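Local atomic coordinates of alpha-1,2-mannosidase (Bacteroides thetaiotaomicron, PDB entry 2WW2), a protein that hydrolyses alpha-mannosides with inversion at the anomeric carbon, as a calcium-dependent mannosidase of glycoside hydrolase family 92 from a human gut bacterium. Residues A[16-21]-A[618-623]; A[579-584]-A[624-629]. One frame throughout, in Å; residues are numbered along the deposited sequence.

Overall arrangement
Both interactions meet on one continuous run, residues 618-629, within the loop between helix 600-613 and helix 632-640. Interaction 1 brings residues 16-21, from the N-terminal family region, onto the first half of this run. Interaction 2 sets residues 579-584, which follow helix 565-577, against the second half. Along the chain the order is 16-21, 579-584, 618-623 and 624-629, so the two pairings cross. Their centres lie about 12 Å apart, and each is about 15 Å from the centre of the chain. One sodium ion joins them, bound by backbone oxygens of Ser19 and Tyr622 from interaction 1 and of Gly624 and Asp627 from interaction 2, linking the N-terminal and catalytic family regions.

Interaction 1: A[16-21]-A[618-623]; sequences GTESTF and GSKGYC. With NA (sodium ion), chain F.
Gly16 and Glu18 dock by their backbones on Gly618 and Ser619, so that two type I beta turns, Gly16 to Ser19 and Gly618 to Gly621, face each other. Two amides join the turns: Gly16 N donates to Gly618 O over 2.9 Å, and Glu18 N reaches Ser619 O at 2.7 Å. The buried side is closely packed. There Gly16 C comes to 3.0 Å from Ser619 O, and Gly16 CA lies at the edge of the Tyr622 ring, 3.9 Å from Tyr622 CD2. A CB built on Gly16 would clash with that ring carbon, which, with the positive phi, is consistent with a glycine here. Further along the same two segments the backbone oxygens of Ser19 (2.3 Å) and Tyr622 (2.5 Å) both bind the sodium ion; Gly624, Asp627 and two waters complete its six ligands, and one of these waters also donates to Cys623 O. The contact thus joins a loop of the N-terminal family region to a loop of the catalytic family region through paired type I turns and a shared sodium site. The solvent side is looser. Glu18, extended beyond CG, accepts a hydrogen bond from Ser619 OG on OE1 (2.6 Å), using the anti lone pair. Ser619 OG sits between its own backbone N and carbonyl carbon (chi1 62°), which turns it to the carboxylate. Lys620 passes obliquely across Glu18 with its aliphatic chain, but Lys620 NZ stays 4.7 Å from Glu18 OE1, too far for a salt bridge, though the opposite charges may still attract weakly. A loop ahead of strand 40-44 supplies residues 16-21, where Thr17 OG1 is tied to Thr28 O; residues 618-623 follow helix 600-613, and the Tyr622 side chain packs on Cys290 and Arg293 of helix 281-294.

Interaction 2: A[579-584]-A[624-629]; sequences QYAHGN and GDEDNG. With NA (sodium ion), chain F.
Residues 581-584 and 624-627 form a buried turn-against-turn contact inside the catalytic family region, flanked by helices 519-522 and 600-613. The backbones are closest at Gly583 and Asp627, with CA atoms 4.5 Å apart. A water bridges the two loops, donating to His582 O (2.6 Å) and accepting from Glu626 N (2.8 Å). Glu626 contributes the largest single share of the interface: CB lies 3.4 Å from His582 O, and the chain, bent at chi2, lays CG along Asn584 CB and brings OE2 to 3.6 Å from Ala581 CB. Shortening Glu626 to an alanine would remove CG and the carboxylate, and is likely to leave a gap beside Ala581 CB and Asn584 CB. The turns are of type II (Ala581 to Asn584) and type I (Gly624 to Asp627); the end residues of the latter both bind the sodium ion, Gly624 O at 2.4 Å and Asp627 O at 2.3 Å. Asp627 OD1 closes an Asx turn with Gly629 N, while OD2 bonds to Thr631. Alongside, the His582 ring runs the same way as the Asp627 carboxylate, their planes 76° apart. The His582 ring is held at both nitrogens, by Tyr580 OH at ND1 (2.8 Å) and Tyr615 OH at NE2.

Interaction 1: A[16-21]-A[618-623]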
loop_
_atom_site.group_PDB
_atom_site.type_symbol
_atom_site.label_atom_id
_atom_site.label_comp_id
_atom_site.label_asym_id
_atom_site.label_seq_id
_atom_site.Cartn_x
_atom_site.Cartn_y
_atom_site.Cartn_z
ATOM N N GLY A 16 11.058 14.832 -18.820
ATOM C CA GLY A 16 11.207 13.565 -18.086
ATOM C C GLY A 16 12.645 13.265 -17.640
ATOM O O GLY A 16 12.938 12.171 -17.151
ATOM N N THR A 17 13.555 14.225 -17.790
ATOM C CA THR A 17 14.930 14.009 -17.315
ATOM C C THR A 17 14.983 13.640 -15.810
ATOM O O THR A 17 15.919 12.972 -15.351
ATOM C CB THR A 17 15.858 15.208 -17.632
ATOM O OG1 THR A 17 17.219 14.815 -17.448
ATOM C CG2 THR A 17 15.553 16.423 -16.729
ATOM N N GLU A 18 13.988 14.076 -15.039
ATOM C CA GLU A 18 13.893 13.696 -13.619
ATOM C C GLU A 18 12.830 12.608 -13.386
ATOM O O GLU A 18 12.539 12.251 -12.236
ATOM C CB GLU A 18 13.544 14.910 -12.754
ATOM C CG GLU A 18 14.601 16.010 -12.735
ATOM C CD GLU A 18 14.254 17.110 -11.735
ATOM O OE1 GLU A 18 13.462 18.009 -12.073
ATOM O OE2 GLU A 18 14.778 17.082 -10.605
ATOM N N SER A 19 12.265 12.089 -14.473
ATOM C CA SER A 19 11.125 11.161 -14.424
ATOM C C SER A 19 11.481 9.696 -14.458
ATOM O O SER A 19 10.582 8.846 -14.472
ATOM C CB SER A 19 10.221 11.395 -15.635
ATOM O OG SER A 19 9.323 12.422 -15.369
ATOM N N THR A 20 12.770 9.382 -14.499
ATOM C CA THR A 20 13.156 8.011 -14.742
ATOM C C THR A 20 13.730 7.354 -13.498
ATOM O O THR A 20 14.447 7.971 -12.711
ATOM C CB THR A 20 14.151 7.900 -15.910
ATOM O OG1 THR A 20 15.477 8.143 -15.413
ATOM C CG2 THR A 20 13.788 8.925 -17.008
ATOM N N PHE A 21 13.396 6.083 -13.336
ATOM C CA PHE A 21 13.909 5.285 -12.235
ATOM C C PHE A 21 15.378 4.918 -12.507
ATOM O O PHE A 21 15.736 4.486 -13.607
ATOM C CB PHE A 21 13.034 4.040 -12.089
ATOM C CG PHE A 21 13.435 3.138 -10.974
ATOM C CD1 PHE A 21 13.607 3.628 -9.692
ATOM C CD2 PHE A 21 13.607 1.778 -11.202
ATOM C CE1 PHE A 21 13.973 2.777 -8.652
ATOM C CE2 PHE A 21 13.966 0.926 -10.171
ATOM C CZ PHE A 21 14.146 1.423 -8.897
ATOM N N GLY A 618 7.633 19.033 -18.902
ATOM C CA GLY A 618 8.758 19.475 -18.068
ATOM C C GLY A 618 9.681 18.335 -17.647
ATOM O O GLY A 618 9.572 17.198 -18.166
ATOM N N SER A 619 10.581 18.621 -16.701
ATOM C CA SER A 619 11.628 17.660 -16.342
ATOM C C SER A 619 11.075 16.398 -15.699
ATOM O O SER A 619 11.710 15.353 -15.761
ATOM C CB SER A 619 12.675 18.301 -15.427
ATOM O OG SER A 619 12.096 18.726 -14.223
ATOM N N LYS A 620 9.892 16.477 -15.093
ATOM C CA LYS A 620 9.252 15.257 -14.568
ATOM C C LYS A 620 8.074 14.794 -15.410
ATOM O O LYS A 620 7.097 14.254 -14.869
ATOM C CB LYS A 620 8.813 15.471 -13.118
ATOM C CG LYS A 620 9.983 15.892 -12.233
ATOM C CD LYS A 620 9.549 16.250 -10.821
ATOM C CE LYS A 620 10.706 16.921 -10.094
ATOM N NZ LYS A 620 10.362 17.187 -8.675
ATOM N N GLY A 621 8.183 14.975 -16.731
ATOM C CA GLY A 621 7.038 14.844 -17.641
ATOM C C GLY A 621 6.522 13.462 -18.002
ATOM O O GLY A 621 5.424 13.341 -18.564
ATOM N N TYR A 622 7.308 12.423 -17.720
ATOM C CA TYR A 622 6.816 11.034 -17.818
ATOM C C TYR A 622 6.438 10.603 -16.403
ATOM O O TYR A 622 7.233 9.950 -15.704
ATOM C CB TYR A 622 7.892 10.109 -18.404
ATOM C CG TYR A 622 8.132 10.323 -19.893
ATOM C CD1 TYR A 622 7.273 9.763 -20.834
ATOM C CD2 TYR A 622 9.217 11.077 -20.355
ATOM C CE1 TYR A 622 7.470 9.940 -22.208
ATOM C CE2 TYR A 622 9.427 11.271 -21.731
ATOM C CZ TYR A 622 8.538 10.696 -22.648
ATOM O OH TYR A 622 8.723 10.863 -24.001
ATOM N N CYS A 623 5.246 11.029 -15.961
ATOM C CA CYS A 623 4.858 10.968 -14.540
ATOM C C CYS A 623 4.692 9.570 -13.967
ATOM O O CYS A 623 4.991 9.355 -12.786
ATOM C CB CYS A 623 3.569 11.768 -14.271
ATOM S SG CYS A 623 3.619 13.454 -14.908
HETATM NA NA NA F . 8.361 8.105 -14.536
HETATM O O HOH W 1 7.758 9.264 -12.516
HETATM O O HOH W 2 9.596 6.206 -13.452
#

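Interaction 2: A[579-584]-A[624-629]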
loop_
_atom_site.group_PDB
_atom_site.type_symbol
_atom_site.label_atom_id
_atom_site.label_comp_id
_atom_site.label_asym_id
_atom_site.label_seq_id
_atom_site.Cartn_x
_atom_site.Cartn_y
_atom_site.Cartn_z
ATOM N N GLN A 579 -2.167 0.316 -9.377
ATOM C CA GLN A 579 -3.177 -0.580 -9.951
ATOM C C GLN A 579 -3.066 -0.596 -11.482
ATOM O O GLN A 579 -3.151 -1.666 -12.121
ATOM C CB GLN A 579 -4.593 -0.175 -9.516
ATOM N N TYR A 580 -2.872 0.591 -12.068
ATOM C CA TYR A 580 -2.495 0.676 -13.484
ATOM C C TYR A 580 -1.029 1.079 -13.615
ATOM O O TYR A 580 -0.650 2.183 -13.233
ATOM C CB TYR A 580 -3.388 1.650 -14.262
ATOM C CG TYR A 580 -2.935 1.841 -15.699
ATOM C CD1 TYR A 580 -2.646 0.740 -16.511
ATOM C CD2 TYR A 580 -2.787 3.118 -16.241
ATOM C CE1 TYR A 580 -2.221 0.908 -17.844
ATOM C CE2 TYR A 580 -2.367 3.295 -17.553
ATOM C CZ TYR A 580 -2.085 2.193 -18.349
ATOM O OH TYR A 580 -1.662 2.379 -19.643
ATOM N N ALA A 581 -0.199 0.186 -14.139
ATOM C CA ALA A 581 1.220 0.494 -14.242
ATOM C C ALA A 581 1.512 1.075 -15.618
ATOM O O ALA A 581 2.087 0.409 -16.475
ATOM C CB ALA A 581 2.063 -0.756 -13.991
ATOM N N HIS A 582 1.099 2.315 -15.834
ATOM C CA HIS A 582 1.280 2.927 -17.144
ATOM C C HIS A 582 2.761 2.885 -17.547
ATOM O O HIS A 582 3.634 3.342 -16.817
ATOM C CB HIS A 582 0.752 4.362 -17.178
ATOM C CG HIS A 582 0.837 4.987 -18.538
ATOM N ND1 HIS A 582 0.129 4.499 -19.619
ATOM C CD2 HIS A 582 1.564 6.035 -19.004
ATOM C CE1 HIS A 582 0.400 5.230 -20.687
ATOM N NE2 HIS A 582 1.268 6.170 -20.341
ATOM N N GLY A 583 3.035 2.317 -18.708
ATOM C CA GLY A 583 4.405 2.160 -19.161
ATOM C C GLY A 583 4.851 0.713 -19.096
ATOM O O GLY A 583 5.743 0.303 -19.843
ATOM N N ASN A 584 4.250 -0.061 -18.200
ATOM C CA ASN A 584 4.617 -1.463 -18.097
ATOM C C ASN A 584 4.245 -2.160 -19.405
ATOM O O ASN A 584 3.091 -2.119 -19.848
ATOM C CB ASN A 584 3.989 -2.117 -16.868
ATOM C CG ASN A 584 4.560 -3.510 -16.580
ATOM O OD1 ASN A 584 5.249 -3.735 -15.572
ATOM N ND2 ASN A 584 4.256 -4.449 -17.455
ATOM N N GLY A 624 4.199 8.637 -14.775
ATOM C CA GLY A 624 4.013 7.259 -14.314
ATOM C C GLY A 624 5.265 6.705 -13.628
ATOM O O GLY A 624 6.371 6.773 -14.185
ATOM N N ASP A 625 5.094 6.156 -12.419
ATOM C CA ASP A 625 6.202 5.528 -11.694
ATOM C C ASP A 625 6.881 4.463 -12.562
ATOM O O ASP A 625 8.077 4.202 -12.437
ATOM C CB ASP A 625 5.687 4.852 -10.422
ATOM C CG ASP A 625 5.403 5.844 -9.311
ATOM O OD1 ASP A 625 5.911 7.000 -9.366
ATOM O OD2 ASP A 625 4.667 5.455 -8.379
ATOM N N GLU A 626 6.106 3.864 -13.449
ATOM C CA GLU A 626 6.625 2.808 -14.294
ATOM C C GLU A 626 6.996 3.302 -15.673
ATOM O O GLU A 626 7.354 2.516 -16.541
ATOM C CB GLU A 626 5.539 1.786 -14.489
ATOM C CG GLU A 626 6.035 0.441 -14.670
ATOM C CD GLU A 626 5.859 -0.313 -13.413
ATOM O OE1 GLU A 626 6.012 0.329 -12.350
ATOM O OE2 GLU A 626 5.539 -1.517 -13.495
ATOM N N ASP A 627 6.872 4.600 -15.894
ATOM C CA ASP A 627 7.142 5.163 -17.213
ATOM C C ASP A 627 8.475 5.881 -17.192
ATOM O O ASP A 627 8.633 6.926 -16.543
ATOM C CB ASP A 627 6.034 6.124 -17.630
ATOM C CG ASP A 627 6.150 6.563 -19.094
ATOM O OD1 ASP A 627 7.176 6.251 -19.762
ATOM O OD2 ASP A 627 5.208 7.233 -19.570
ATOM N N ASN A 628 9.442 5.292 -17.884
ATOM C CA ASN A 628 10.781 5.847 -17.941
ATOM C C ASN A 628 11.096 6.404 -19.328
ATOM O O ASN A 628 12.252 6.430 -19.749
ATOM C CB ASN A 628 11.779 4.765 -17.539
ATOM C CG ASN A 628 11.480 4.219 -16.151
ATOM O OD1 ASN A 628 11.147 3.023 -15.974
ATOM N ND2 ASN A 628 11.521 5.107 -15.166
ATOM N N GLY A 629 10.053 6.852 -20.028
ATOM C CA GLY A 629 10.247 7.458 -21.341
ATOM C C GLY A 629 9.801 6.553 -22.473
ATOM O O GLY A 629 9.604 7.028 -23.592
HETATM NA NA NA F . 8.361 8.105 -14.536
HETATM O O HOH W 3 3.480 4.090 -14.280
HETATM O O HOH W 2 9.596 6.206 -13.452
HETATM O O HOH W 1 7.758 9.264 -12.516
#